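Local coordinates for protein Rho guanine nucleotide exchange factor 3 (Mus musculus, PDB 2Z0Q) that acts as a guanine nucleotide exchange factor for the small GTPases RhoA and RhoB; this chain holds its DH and PH domains, at residues A[289-294]-A[305-310]; A[236-241]-A[324-329]; A[281-286]-A[336-341]. All blocks are in the same frame, centred on the assembly; numbering follows the deposited sequence.

Contact 1 (A[289-294]-A[305-310])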
loop_
_atom_site.group_PDB
_atom_site.type_symbol
_atom_site.label_atom_id
_atom_site.label_comp_id
_atom_site.label_asym_id
_atom_site.label_seq_id
_atom_site.Cartn_x
_atom_site.Cartn_y
_atom_site.Cartn_z
ATOM N N GLY A 289 4.329 -16.551 -24.461
ATOM C CA GLY A 289 3.864 -17.378 -25.544
ATOM C C GLY A 289 3.874 -18.854 -25.163
ATOM O O GLY A 289 3.351 -19.664 -25.915
ATOM N N GLU A 290 4.481 -19.213 -24.033
ATOM C CA GLU A 290 4.534 -20.628 -23.601
ATOM C C GLU A 290 3.183 -21.133 -23.046
ATOM O O GLU A 290 2.820 -22.328 -23.172
ATOM C CB GLU A 290 5.629 -20.805 -22.556
ATOM C CG GLU A 290 6.010 -22.267 -22.259
ATOM C CD GLU A 290 7.155 -22.417 -21.254
ATOM O OE1 GLU A 290 7.954 -21.453 -21.085
ATOM O OE2 GLU A 290 7.267 -23.535 -20.643
ATOM N N VAL A 291 2.438 -20.234 -22.415
ATOM C CA VAL A 291 1.140 -20.616 -21.877
ATOM C C VAL A 291 0.197 -21.085 -23.020
ATOM O O VAL A 291 0.354 -20.687 -24.187
ATOM C CB VAL A 291 0.470 -19.421 -21.135
ATOM C CG1 VAL A 291 0.022 -18.360 -22.128
ATOM C CG2 VAL A 291 -0.730 -19.925 -20.330
ATOM N N ARG A 292 -0.775 -21.938 -22.689
ATOM C CA ARG A 292 -1.782 -22.372 -23.657
ATOM C C ARG A 292 -3.081 -21.880 -23.034
ATOM O O ARG A 292 -3.333 -22.120 -21.848
ATOM C CB ARG A 292 -1.819 -23.898 -23.782
ATOM C CG ARG A 292 -0.477 -24.470 -24.252
ATOM C CD ARG A 292 -0.233 -23.902 -25.602
ATOM N NE ARG A 292 0.939 -24.401 -26.305
ATOM C CZ ARG A 292 1.992 -23.660 -26.618
ATOM N NH1 ARG A 292 2.039 -22.378 -26.265
ATOM N NH2 ARG A 292 2.972 -24.184 -27.349
ATOM N N LEU A 293 -3.892 -21.188 -23.817
ATOM C CA LEU A 293 -5.139 -20.645 -23.315
ATOM C C LEU A 293 -6.356 -21.438 -23.714
ATOM O O LEU A 293 -6.375 -22.064 -24.763
ATOM C CB LEU A 293 -5.333 -19.213 -23.798
ATOM C CG LEU A 293 -4.206 -18.234 -23.521
ATOM C CD1 LEU A 293 -4.632 -16.879 -24.075
ATOM C CD2 LEU A 293 -3.919 -18.154 -22.016
ATOM N N GLY A 294 -7.365 -21.401 -22.855
ATOM C CA GLY A 294 -8.619 -22.086 -23.122
ATOM C C GLY A 294 -9.742 -21.156 -22.720
ATOM O O GLY A 294 -9.487 -20.116 -22.081
ATOM N N GLU A 305 -0.611 -9.702 -25.656
ATOM C CA GLU A 305 -0.905 -9.349 -24.277
ATOM C C GLU A 305 -1.526 -10.562 -23.576
ATOM O O GLU A 305 -1.239 -10.807 -22.427
ATOM C CB GLU A 305 -1.867 -8.155 -24.208
ATOM C CG GLU A 305 -1.308 -6.849 -24.793
ATOM C CD GLU A 305 -2.393 -5.770 -24.982
ATOM O OE1 GLU A 305 -3.058 -5.412 -23.987
ATOM O OE2 GLU A 305 -2.576 -5.277 -26.120
ATOM N N ARG A 306 -2.360 -11.323 -24.282
ATOM C CA ARG A 306 -3.023 -12.490 -23.673
ATOM C C ARG A 306 -2.101 -13.626 -23.217
ATOM O O ARG A 306 -2.483 -14.393 -22.344
ATOM C CB ARG A 306 -4.052 -13.096 -24.624
ATOM C CG ARG A 306 -5.278 -12.238 -24.836
ATOM C CD ARG A 306 -6.225 -12.888 -25.814
ATOM N NE ARG A 306 -7.279 -11.958 -26.201
ATOM C CZ ARG A 306 -8.237 -11.528 -25.381
ATOM N NH1 ARG A 306 -8.270 -11.960 -24.123
ATOM N NH2 ARG A 306 -9.151 -10.650 -25.807
ATOM N N VAL A 307 -0.914 -13.751 -23.818
ATOM C CA VAL A 307 -0.010 -14.844 -23.442
ATOM C C VAL A 307 1.286 -14.410 -22.776
ATOM O O VAL A 307 2.227 -15.190 -22.690
ATOM C CB VAL A 307 0.324 -15.725 -24.657
ATOM C CG1 VAL A 307 -0.953 -16.300 -25.215
ATOM C CG2 VAL A 307 1.034 -14.883 -25.751
ATOM N N LYS A 308 1.361 -13.172 -22.286
ATOM C CA LYS A 308 2.608 -12.767 -21.645
ATOM C C LYS A 308 2.482 -12.670 -20.115
ATOM O O LYS A 308 1.387 -12.653 -19.580
ATOM C CB LYS A 308 3.097 -11.427 -22.215
ATOM C CG LYS A 308 2.363 -10.214 -21.715
ATOM C CD LYS A 308 2.932 -8.924 -22.354
ATOM C CE LYS A 308 2.999 -9.050 -23.877
ATOM N NZ LYS A 308 3.120 -7.714 -24.569
ATOM N N ASN A 309 3.620 -12.642 -19.439
ATOM C CA ASN A 309 3.696 -12.486 -17.989
ATOM C C ASN A 309 3.030 -13.607 -17.174
ATOM O O ASN A 309 2.427 -13.341 -16.163
ATOM C CB ASN A 309 3.105 -11.134 -17.584
ATOM C CG ASN A 309 3.895 -9.968 -18.191
ATOM O OD1 ASN A 309 3.363 -8.899 -18.467
ATOM N ND2 ASN A 309 5.164 -10.202 -18.413
ATOM N N PHE A 310 3.207 -14.855 -17.601
ATOM C CA PHE A 310 2.638 -15.999 -16.894
ATOM C C PHE A 310 3.674 -16.780 -16.102
ATOM O O PHE A 310 4.871 -16.734 -16.387
ATOM C CB PHE A 310 2.021 -17.003 -17.894
ATOM C CG PHE A 310 0.578 -16.768 -18.213
ATOM C CD1 PHE A 310 0.200 -15.931 -19.274
ATOM C CD2 PHE A 310 -0.411 -17.420 -17.484
ATOM C CE1 PHE A 310 -1.147 -15.755 -19.597
ATOM C CE2 PHE A 310 -1.737 -17.257 -17.790
ATOM C CZ PHE A 310 -2.123 -16.418 -18.857
HETATM O O HOH W 1 3.211 -17.568 -21.559
#

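Contact 2 (A[236-241]-A[324-329]). With SO4 (sulfate ion), chain B.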
loop_
_atom_site.group_PDB
_atom_site.type_symbol
_atom_site.label_atom_id
_atom_site.label_comp_id
_atom_site.label_asym_id
_atom_site.label_seq_id
_atom_site.Cartn_x
_atom_site.Cartn_y
_atom_site.Cartn_z
ATOM N N GLY A 236 -2.560 -10.511 -4.494
ATOM C CA GLY A 236 -2.942 -9.699 -5.614
ATOM C C GLY A 236 -3.772 -10.480 -6.618
ATOM O O GLY A 236 -3.919 -11.694 -6.493
ATOM N N GLU A 237 -4.324 -9.752 -7.583
ATOM C CA GLU A 237 -5.146 -10.363 -8.625
ATOM C C GLU A 237 -4.248 -11.019 -9.672
ATOM O O GLU A 237 -3.247 -10.432 -10.085
ATOM C CB GLU A 237 -6.001 -9.301 -9.298
ATOM C CG GLU A 237 -7.001 -8.655 -8.328
ATOM C CD GLU A 237 -7.535 -7.326 -8.837
ATOM O OE1 GLU A 237 -6.701 -6.435 -9.162
ATOM O OE2 GLU A 237 -8.785 -7.171 -8.904
ATOM N N LEU A 238 -4.604 -12.239 -10.081
ATOM C CA LEU A 238 -3.880 -12.937 -11.116
ATOM C C LEU A 238 -4.972 -13.565 -11.962
ATOM O O LEU A 238 -6.012 -13.961 -11.418
ATOM C CB LEU A 238 -2.967 -14.035 -10.531
ATOM C CG LEU A 238 -1.791 -13.503 -9.703
ATOM C CD1 LEU A 238 -1.067 -14.653 -8.994
ATOM C CD2 LEU A 238 -0.828 -12.753 -10.646
ATOM N N LYS A 239 -4.742 -13.660 -13.267
ATOM C CA LYS A 239 -5.728 -14.262 -14.169
ATOM C C LYS A 239 -5.216 -15.602 -14.672
ATOM O O LYS A 239 -4.081 -15.682 -15.129
ATOM C CB LYS A 239 -5.949 -13.345 -15.369
ATOM C CG LYS A 239 -6.956 -13.921 -16.352
ATOM C CD LYS A 239 -7.577 -12.807 -17.187
ATOM C CE LYS A 239 -6.889 -12.651 -18.509
ATOM N NZ LYS A 239 -7.572 -11.590 -19.326
ATOM N N ASN A 240 -6.020 -16.655 -14.596
ATOM C CA ASN A 240 -5.480 -17.909 -15.073
ATOM C C ASN A 240 -5.628 -18.107 -16.595
ATOM O O ASN A 240 -6.133 -17.203 -17.306
ATOM C CB ASN A 240 -6.027 -19.087 -14.227
ATOM C CG ASN A 240 -7.449 -19.493 -14.589
ATOM O OD1 ASN A 240 -8.063 -18.978 -15.530
ATOM N ND2 ASN A 240 -7.966 -20.461 -13.831
ATOM N N ASN A 241 -5.145 -19.243 -17.103
ATOM C CA ASN A 241 -5.157 -19.499 -18.550
ATOM C C ASN A 241 -6.516 -19.903 -19.102
ATOM O O ASN A 241 -6.631 -20.264 -20.267
ATOM C CB ASN A 241 -4.067 -20.529 -18.958
ATOM C CG ASN A 241 -4.215 -21.867 -18.257
ATOM O OD1 ASN A 241 -4.982 -21.995 -17.304
ATOM N ND2 ASN A 241 -3.466 -22.878 -18.725
ATOM N N HIS A 324 -1.674 -24.530 -11.863
ATOM C CA HIS A 324 -2.262 -23.240 -12.238
ATOM C C HIS A 324 -1.274 -22.421 -13.064
ATOM O O HIS A 324 -0.110 -22.311 -12.685
ATOM C CB HIS A 324 -2.562 -22.447 -10.972
ATOM C CG HIS A 324 -3.488 -23.147 -10.040
ATOM N ND1 HIS A 324 -4.856 -23.134 -10.204
ATOM C CD2 HIS A 324 -3.239 -23.932 -8.967
ATOM C CE1 HIS A 324 -5.409 -23.885 -9.265
ATOM N NE2 HIS A 324 -4.447 -24.381 -8.503
ATOM N N SER A 325 -1.729 -21.885 -14.191
ATOM C CA SER A 325 -0.910 -21.000 -15.045
ATOM C C SER A 325 -1.545 -19.647 -14.751
ATOM O O SER A 325 -2.693 -19.439 -15.092
ATOM C CB SER A 325 -1.075 -21.388 -16.519
ATOM O OG SER A 325 -0.433 -22.632 -16.712
ATOM N N LEU A 326 -0.778 -18.759 -14.124
ATOM C CA LEU A 326 -1.291 -17.489 -13.628
ATOM C C LEU A 326 -0.598 -16.317 -14.323
ATOM O O LEU A 326 0.609 -16.354 -14.492
ATOM C CB LEU A 326 -1.027 -17.435 -12.109
ATOM C CG LEU A 326 -1.650 -18.546 -11.260
ATOM C CD1 LEU A 326 -1.214 -18.403 -9.791
ATOM C CD2 LEU A 326 -3.188 -18.440 -11.351
ATOM N N GLN A 327 -1.360 -15.280 -14.658
ATOM C CA GLN A 327 -0.834 -14.115 -15.374
ATOM C C GLN A 327 -0.808 -12.882 -14.494
ATOM O O GLN A 327 -1.841 -12.506 -13.935
ATOM C CB GLN A 327 -1.687 -13.797 -16.614
ATOM C CG GLN A 327 -1.145 -12.599 -17.413
ATOM C CD GLN A 327 -2.016 -12.265 -18.603
ATOM O OE1 GLN A 327 -3.224 -12.080 -18.449
ATOM N NE2 GLN A 327 -1.419 -12.183 -19.791
ATOM N N ALA A 328 0.382 -12.287 -14.359
ATOM C CA ALA A 328 0.557 -11.079 -13.551
ATOM C C ALA A 328 0.148 -9.868 -14.365
ATOM O O ALA A 328 -0.065 -9.943 -15.574
ATOM C CB ALA A 328 2.017 -10.944 -13.082
ATOM N N ASN A 329 0.063 -8.729 -13.682
ATOM C CA ASN A 329 -0.392 -7.497 -14.288
ATOM C C ASN A 329 0.561 -6.877 -15.307
ATOM O O ASN A 329 0.116 -6.234 -16.255
ATOM C CB ASN A 329 -0.746 -6.529 -13.144
ATOM C CG ASN A 329 -1.690 -7.175 -12.105
ATOM O OD1 ASN A 329 -1.468 -7.062 -10.894
ATOM N ND2 ASN A 329 -2.748 -7.852 -12.580
HETATM S S SO4 B . -2.898 -26.943 -18.029
HETATM O O1 SO4 B . -3.747 -28.000 -17.423
HETATM O O2 SO4 B . -3.238 -25.630 -17.404
HETATM O O3 SO4 B . -1.480 -27.243 -17.817
HETATM O O4 SO4 B . -3.158 -26.890 -19.491
HETATM O O HOH W 2 -1.017 -9.534 -8.694
HETATM O O HOH W 3 -4.007 -5.952 -9.918
HETATM O O HOH W 4 -5.877 -21.896 -12.446
HETATM O O HOH W 5 -4.446 -22.719 -14.795
HETATM O O HOH W 6 -0.400 -23.606 -19.845
#

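Contact 3 (A[281-286]-A[336-341])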
loop_
_atom_site.group_PDB
_atom_site.type_symbol
_atom_site.label_atom_id
_atom_site.label_comp_id
_atom_site.label_asym_id
_atom_site.label_seq_id
_atom_site.Cartn_x
_atom_site.Cartn_y
_atom_site.Cartn_z
ATOM N N LEU A 281 5.097 -26.393 -2.920
ATOM C CA LEU A 281 4.712 -25.588 -4.082
ATOM C C LEU A 281 5.836 -25.581 -5.128
ATOM O O LEU A 281 6.936 -25.105 -4.861
ATOM C CB LEU A 281 4.389 -24.162 -3.604
ATOM C CG LEU A 281 3.809 -23.083 -4.532
ATOM C CD1 LEU A 281 3.554 -21.788 -3.744
ATOM C CD2 LEU A 281 4.817 -22.812 -5.655
ATOM N N THR A 282 5.557 -26.107 -6.317
ATOM C CA THR A 282 6.559 -26.116 -7.391
ATOM C C THR A 282 6.249 -24.885 -8.278
ATOM O O THR A 282 5.140 -24.745 -8.793
ATOM C CB THR A 282 6.439 -27.397 -8.232
ATOM O OG1 THR A 282 6.718 -28.551 -7.411
ATOM C CG2 THR A 282 7.427 -27.348 -9.401
ATOM N N LEU A 283 7.234 -24.005 -8.422
ATOM C CA LEU A 283 7.093 -22.766 -9.174
ATOM C C LEU A 283 7.894 -22.880 -10.450
ATOM O O LEU A 283 9.080 -23.216 -10.404
ATOM C CB LEU A 283 7.652 -21.585 -8.348
ATOM C CG LEU A 283 7.756 -20.252 -9.083
ATOM C CD1 LEU A 283 6.346 -19.696 -9.413
ATOM C CD2 LEU A 283 8.488 -19.250 -8.179
ATOM N N GLU A 284 7.262 -22.627 -11.582
ATOM C CA GLU A 284 7.960 -22.689 -12.874
ATOM C C GLU A 284 7.689 -21.421 -13.660
ATOM O O GLU A 284 6.557 -20.991 -13.789
ATOM C CB GLU A 284 7.493 -23.930 -13.660
ATOM C CG GLU A 284 7.969 -25.203 -12.954
ATOM C CD GLU A 284 7.337 -26.492 -13.479
ATOM O OE1 GLU A 284 6.182 -26.451 -13.919
ATOM O OE2 GLU A 284 8.013 -27.563 -13.388
ATOM N N ASP A 285 8.734 -20.806 -14.177
ATOM C CA ASP A 285 8.556 -19.582 -14.945
ATOM C C ASP A 285 8.123 -19.978 -16.334
ATOM O O ASP A 285 8.624 -20.978 -16.864
ATOM C CB ASP A 285 9.905 -18.857 -15.026
ATOM C CG ASP A 285 9.800 -17.468 -15.603
ATOM O OD1 ASP A 285 8.746 -17.107 -16.142
ATOM O OD2 ASP A 285 10.812 -16.735 -15.500
ATOM N N LEU A 286 7.192 -19.244 -16.930
ATOM C CA LEU A 286 6.791 -19.530 -18.304
ATOM C C LEU A 286 7.252 -18.375 -19.189
ATOM O O LEU A 286 7.038 -17.229 -18.849
ATOM C CB LEU A 286 5.283 -19.646 -18.445
ATOM C CG LEU A 286 4.650 -20.923 -17.892
ATOM C CD1 LEU A 286 5.090 -21.131 -16.476
ATOM C CD2 LEU A 286 3.121 -20.781 -17.913
ATOM N N GLN A 336 7.839 -9.749 -9.087
ATOM C CA GLN A 336 7.507 -9.614 -7.662
ATOM C C GLN A 336 6.959 -10.936 -7.127
ATOM O O GLN A 336 7.354 -11.410 -6.074
ATOM C CB GLN A 336 6.455 -8.510 -7.460
ATOM C CG GLN A 336 6.870 -7.093 -7.940
ATOM C CD GLN A 336 5.776 -6.041 -7.671
ATOM O OE1 GLN A 336 4.657 -6.112 -8.221
ATOM N NE2 GLN A 336 6.097 -5.058 -6.810
ATOM N N TRP A 337 6.024 -11.524 -7.871
ATOM C CA TRP A 337 5.462 -12.824 -7.495
ATOM C C TRP A 337 6.528 -13.909 -7.463
ATOM O O TRP A 337 6.606 -14.687 -6.522
ATOM C CB TRP A 337 4.336 -13.219 -8.455
ATOM C CG TRP A 337 3.001 -12.687 -8.022
ATOM C CD1 TRP A 337 2.320 -11.620 -8.539
ATOM C CD2 TRP A 337 2.204 -13.188 -6.946
ATOM N NE1 TRP A 337 1.139 -11.434 -7.841
ATOM C CE2 TRP A 337 1.049 -12.381 -6.866
ATOM C CE3 TRP A 337 2.353 -14.243 -6.045
ATOM C CZ2 TRP A 337 0.051 -12.602 -5.908
ATOM C CZ3 TRP A 337 1.365 -14.461 -5.094
ATOM C CH2 TRP A 337 0.228 -13.640 -5.041
ATOM N N LEU A 338 7.340 -13.988 -8.514
ATOM C CA LEU A 338 8.405 -14.987 -8.515
ATOM C C LEU A 338 9.341 -14.784 -7.304
ATOM O O LEU A 338 9.662 -15.738 -6.587
ATOM C CB LEU A 338 9.217 -14.884 -9.828
ATOM C CG LEU A 338 8.516 -15.213 -11.142
ATOM C CD1 LEU A 338 9.574 -15.221 -12.278
ATOM C CD2 LEU A 338 7.866 -16.582 -11.061
ATOM N N ASN A 339 9.766 -13.533 -7.068
ATOM C CA ASN A 339 10.671 -13.253 -5.936
ATOM C C ASN A 339 10.042 -13.668 -4.598
ATOM O O ASN A 339 10.666 -14.370 -3.811
ATOM C CB ASN A 339 11.035 -11.755 -5.863
ATOM C CG ASN A 339 11.780 -11.249 -7.090
ATOM O OD1 ASN A 339 12.348 -12.021 -7.872
ATOM N ND2 ASN A 339 11.802 -9.923 -7.252
ATOM N N CYS A 340 8.787 -13.262 -4.349
ATOM C CA CYS A 340 8.135 -13.607 -3.078
ATOM C C CYS A 340 7.923 -15.090 -2.850
ATOM O O CYS A 340 8.122 -15.586 -1.759
ATOM C CB CYS A 340 6.801 -12.872 -2.935
ATOM S SG CYS A 340 7.010 -11.102 -2.728
ATOM N N ILE A 341 7.487 -15.812 -3.879
ATOM C CA ILE A 341 7.308 -17.224 -3.705
ATOM C C ILE A 341 8.673 -17.905 -3.439
ATOM O O ILE A 341 8.804 -18.749 -2.566
ATOM C CB ILE A 341 6.645 -17.849 -4.950
ATOM C CG1 ILE A 341 5.233 -17.258 -5.116
ATOM C CG2 ILE A 341 6.585 -19.406 -4.800
ATOM C CD1 ILE A 341 4.534 -17.728 -6.380
#

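Contact 1 (A[289-294]-A[305-310])
Gly-289 and Val-307 bring the two backbones within 5.1 Å, CA to CA, and one backbone hydrogen bond joins them there. Gly-289 N donates a hydrogen bond to Val-307 O at 3.1 Å, nearly straight at the hydrogen, 167°. A water sits beside it: it accepts from Val-291 N and lies within hydrogen-bonding distance of Val-307 O, which it can serve as donor.

The apolar contact is built around Val-291. Val-291 CG2 stands over the face of the Phe-310 ring, 3.8 Å from the centroid and only 11° off the normal, a CH-pi contact. The other methyl, CG1, sits between backbone N and carbonyl carbon (chi1 71°). From there Val-291 CG1 meets Val-307 CB at 3.7 Å and also touches the CD1 side of the ring. One branched side chain thus touches one face of the ring and Val-307 together. Leu-293 packs beside it. Leu-293 CD1 lies 3.9 Å from Val-307 CG1 and also packs on CB of Arg-306, whose long arm leads away. Its CD2 approaches Phe-310 CZ obliquely.

Arg-292 points out of the contact but turns its guanidinium back along its own segment. Arg-292 NH1 donates to Val-291 O at 3.2 Å, and more weakly to Gly-289 O. Both bonds stay within segment 289-294.

Both segments belong to the PH domain. The loop that follows strand 282-285 is held against the short helix 303-306 and the start of strand 310-315. Strand 322-327 lies alongside: Ser-325 touches both Val-291 and Phe-310, and Gln-327 packs on Phe-310. Asn-241, from the segment 236-241, touches Val-291 and Leu-293.

Contact 2 (A[236-241]-A[324-329])
Lys-239 and Gln-327 form an antiparallel hydrogen-bonded pair between strands 232-240 and 322-327. Lys-239 N donates to Gln-327 O at 3.2 Å. Gln-327 N returns a shorter bond to Lys-239 O, 2.8 Å, more bent at 142°. Their side chains run side by side, and Lys-239 CE passes Gln-327 OE1. Gln-327 NE2 donates to Lys-308 O.

Leu-238 can be followed outward. Its CB comes near Gln-327 O. CG stands anti to the carbonyl carbon (chi1 -68°), and the two methyls part from it. Leu-238 CD1 meets Leu-326 CD1 at 3.8 Å, the two side chains crossing at about a right angle. Leu-238 CD2 reaches the other strand at Gln-327 O, 3.5 Å away, then Ala-328 CA and, less closely, its CB. Trp-337 of the C-terminal helix also packs on Leu-238.

Further along, the bonding weakens. Asn-241 N makes a weak bond to Ser-325 O, and Asn-240 CA offers a CA-H...O contact to the same oxygen. The amide of Asn-241 lies against Ser-325 CB. Asn-241 ND2 donates to sulfate O2 at 3.1 Å, nearly straight at 169°. At the other end, a water links Glu-237 OE1 to Asn-329 OD1.

The chemistry is split. Leu-238 and Leu-326 give an apolar middle; amides and waters gather at both ends, and the sulfate at the Asn-241 end. The sulfate, probably from the crystallisation liquor, suggests that this end can accept an anion; no physiological ligand follows from it.

Contact 3 (A[281-286]-A[336-341])
Leu-283 pushes its forked end into the space between Leu-338 and Ile-341, one helical turn apart on helix 331-345. It is the main bump of strand 282-285. CG stands anti to the backbone N (chi1 172°), which carries the fork out toward the helix. Leu-283 CD1 takes the Leu-338 side, 3.8 Å from Leu-338 CD2, and also touches Ile-341 CD1. Leu-283 CD2 takes the other side and rests on Ile-341 CG2 at 3.9 Å. The side chains of Leu-283 and Leu-338 cross at about a right angle, so methyls meet rather than whole chains lying alongside.

Ile-341 in turn offers a bump of its own. Ile-341 CG2 fits between Leu-283 and Leu-281, and meets Leu-281 CD2 at 3.9 Å. CD1 of Leu-281 closes over the same methyl. Strand and helix run roughly antiparallel, at 150°, with their axes 10.1 Å apart. This is the long C-terminal helix of the PH fold, which packs across one open end of the curled sheet. Trp-337 and Cys-340, on another side of the helix, reach strands 232-240 and 245-251. Leu-283 also touches Phe-311 of the neighbouring strand 310-315.

At Asp-285 the packing changes character. Leu-338 CD1 lies against the carboxylate of Asp-285, 3.8 Å from OD2. The other oxygen, OD1, forms a salt bridge with Lys-334, one turn earlier on the same helix.

All three contacts lie in the PH domain, on the same side of the chain's centre. Contact 2 lies about 10 Å from contact 1 and about 12 Å from contact 3, centre to centre; contacts 1 and 3 are about 16 Å apart. Along the chain the first segments come in the order 236-241, 281-286, 289-294, and the second in the order 305-310, 324-329, 336-341. Contact 1 therefore falls within the spans of the other two, while contacts 2 and 3 interleave. Gly-294 N and Asn-241 O join contacts 1 and 2 by a probable backbone hydrogen bond, and contacts 2 and 3 reach the same sheet. The three contacts join loop, sheet and C-terminal helix of the PH domain.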